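Local structure of fatty acid synthase 1, isoform A (Drosophila melanogaster, 6FN6) at residues L318-L323 / S356-V361. The protein probably builds long-chain saturated fatty acids from acetyl-CoA and malonyl-CoA using NADPH, this piece carrying its dehydratase, enoylreductase and ketoreductase modifying region. Numbering follows the deposited sequence.
Sequences LVANRL and SGVRVV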
loop_
_atom_site.group_PDB
_atom_site.type_symbol
_atom_site.label_atom_id
_atom_site.label_comp_id
_atom_site.label_asym_id
_atom_site.label_seq_id
_atom_site.Cartn_x
_atom_site.Cartn_y
_atom_site.Cartn_z
ATOM N N LEU A 318 22.435 -23.558 -60.489
ATOM C CA LEU A 318 23.243 -24.741 -60.194
ATOM C C LEU A 318 22.702 -25.438 -58.945
ATOM O O LEU A 318 22.141 -24.791 -58.060
ATOM C CB LEU A 318 24.722 -24.374 -60.031
ATOM C CG LEU A 318 25.085 -23.214 -59.108
ATOM C CD1 LEU A 318 25.255 -23.674 -57.673
ATOM C CD2 LEU A 318 26.348 -22.525 -59.612
ATOM N N VAL A 319 22.871 -26.756 -58.879
ATOM C CA VAL A 319 22.259 -27.561 -57.823
ATOM C C VAL A 319 23.249 -27.963 -56.731
ATOM O O VAL A 319 22.866 -28.618 -55.759
ATOM C CB VAL A 319 21.597 -28.826 -58.417
ATOM C CG1 VAL A 319 20.560 -28.449 -59.467
ATOM C CG2 VAL A 319 22.648 -29.770 -59.011
ATOM N N ALA A 320 24.514 -27.585 -56.898
ATOM C CA ALA A 320 25.582 -27.992 -55.985
ATOM C C ALA A 320 25.172 -27.939 -54.510
ATOM O O ALA A 320 25.396 -28.896 -53.764
ATOM C CB ALA A 320 26.808 -27.120 -56.205
ATOM N N ASN A 321 24.573 -26.826 -54.094
ATOM C CA ASN A 321 24.174 -26.654 -52.700
ATOM C C ASN A 321 23.220 -27.760 -52.272
ATOM O O ASN A 321 23.378 -28.350 -51.203
ATOM C CB ASN A 321 23.519 -25.288 -52.488
ATOM C CG ASN A 321 24.528 -24.158 -52.429
ATOM O OD1 ASN A 321 25.735 -24.391 -52.354
ATOM N ND2 ASN A 321 24.038 -22.923 -52.451
ATOM N N ARG A 322 22.223 -28.031 -53.107
ATOM C CA ARG A 322 21.233 -29.058 -52.805
ATOM C C ARG A 322 21.886 -30.428 -52.664
ATOM O O ARG A 322 21.531 -31.202 -51.777
ATOM C CB ARG A 322 20.153 -29.097 -53.889
ATOM C CG ARG A 322 19.032 -30.096 -53.622
ATOM C CD ARG A 322 18.214 -29.736 -52.389
ATOM N NE ARG A 322 17.531 -28.453 -52.534
ATOM C CZ ARG A 322 16.880 -27.837 -51.552
ATOM N NH1 ARG A 322 16.821 -28.380 -50.343
ATOM N NH2 ARG A 322 16.288 -26.672 -51.779
ATOM N N LEU A 323 22.838 -30.728 -53.541
ATOM C CA LEU A 323 23.527 -32.011 -53.494
ATOM C C LEU A 323 24.290 -32.162 -52.184
ATOM O O LEU A 323 24.146 -33.165 -51.489
ATOM C CB LEU A 323 24.481 -32.162 -54.679
ATOM C CG LEU A 323 23.862 -32.073 -56.076
ATOM C CD1 LEU A 323 24.928 -32.301 -57.134
ATOM C CD2 LEU A 323 22.716 -33.065 -56.243
ATOM N N SER A 356 27.297 -21.929 -48.154
ATOM C CA SER A 356 27.007 -23.356 -48.248
ATOM C C SER A 356 28.241 -24.209 -47.977
ATOM O O SER A 356 28.144 -25.296 -47.406
ATOM C CB SER A 356 26.450 -23.687 -49.633
ATOM O OG SER A 356 26.322 -25.085 -49.811
ATOM N N GLY A 357 29.400 -23.709 -48.387
ATOM C CA GLY A 357 30.648 -24.428 -48.218
ATOM C C GLY A 357 30.971 -25.325 -49.398
ATOM O O GLY A 357 31.577 -26.385 -49.244
ATOM N N VAL A 358 30.562 -24.889 -50.585
ATOM C CA VAL A 358 30.889 -25.588 -51.816
ATOM C C VAL A 358 32.063 -24.852 -52.438
ATOM O O VAL A 358 31.970 -23.662 -52.738
ATOM C CB VAL A 358 29.678 -25.655 -52.772
ATOM C CG1 VAL A 358 30.080 -26.231 -54.123
ATOM C CG2 VAL A 358 28.565 -26.484 -52.160
ATOM N N ARG A 359 33.170 -25.558 -52.629
ATOM C CA ARG A 359 34.358 -24.947 -53.207
ATOM C C ARG A 359 34.189 -24.775 -54.711
ATOM O O ARG A 359 33.215 -25.251 -55.291
ATOM C CB ARG A 359 35.599 -25.782 -52.883
ATOM C CG ARG A 359 35.543 -27.224 -53.346
ATOM C CD ARG A 359 36.450 -28.097 -52.496
ATOM N NE ARG A 359 36.716 -29.384 -53.130
ATOM C CZ ARG A 359 37.659 -29.584 -54.044
ATOM N NH1 ARG A 359 38.434 -28.581 -54.442
ATOM N NH2 ARG A 359 37.830 -30.790 -54.565
ATOM N N VAL A 360 35.137 -24.080 -55.333
ATOM C CA VAL A 360 35.114 -23.856 -56.773
ATOM C C VAL A 360 36.477 -24.151 -57.391
ATOM O O VAL A 360 37.497 -23.627 -56.944
ATOM C CB VAL A 360 34.672 -22.413 -57.097
ATOM C CG1 VAL A 360 34.658 -22.173 -58.604
ATOM C CG2 VAL A 360 33.305 -22.121 -56.495
ATOM N N VAL A 361 36.483 -24.993 -58.419
ATOM C CA VAL A 361 37.710 -25.341 -59.122
ATOM C C VAL A 361 37.661 -24.733 -60.520
ATOM O O VAL A 361 36.599 -24.663 -61.140
ATOM C CB VAL A 361 37.910 -26.868 -59.178
ATOM C CG1 VAL A 361 39.173 -27.222 -59.958
ATOM C CG2 VAL A 361 37.967 -27.448 -57.774
#
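N321 and A320, in the first turn of helix 320-329, meet S356 and V358 on the loop that leads into strand 359-362. The sheet here has the strand order of a class I methyltransferase-like fold, in keeping with the pseudo-methyltransferase domain of animal fatty acid synthases. Helix 320-329 follows strand 303-309, and strand 359-362 is an edge strand beside 334-341, so the contact joins the start of a covering helix to the edge of the sheet, far from the predicted dehydratase residues.

The side chain of N321 supplies the polar part of the contact. Its CB lies 3.9 Å from OG of S356. From there CG points anti to the carbonyl carbon of N321 (chi1 -77°), which carries the amide toward the loop, and CG packs 3.4 Å from CB of S356. OD1 accepts a hydrogen bond of 2.7 Å from OG of S356. The hydroxyl comes from above the amide, 68° out of the carbonyl plane, with a C=O...OG angle of 109°, and so does not sit on a lone pair. The other branch, ND2, donates to the carbonyl O of L353, at the end of helix 346-353. Together the two bonds probably limit the rotation of the amide, and they tie helix 320-329 to the loop and to the C-terminal end of helix 346-353, the helix just before that loop. With an alanine at N321, the hydroxyl of S356 and the carbonyl of L353 would probably both lose their mate, and the loop would be held less firmly.

Deeper in, V358 packs against V339 and L353. Its CG2 reaches 3.5 Å from OD1 of N321, while CG1, anti to the backbone N, touches CB of A320 at 4.0 Å.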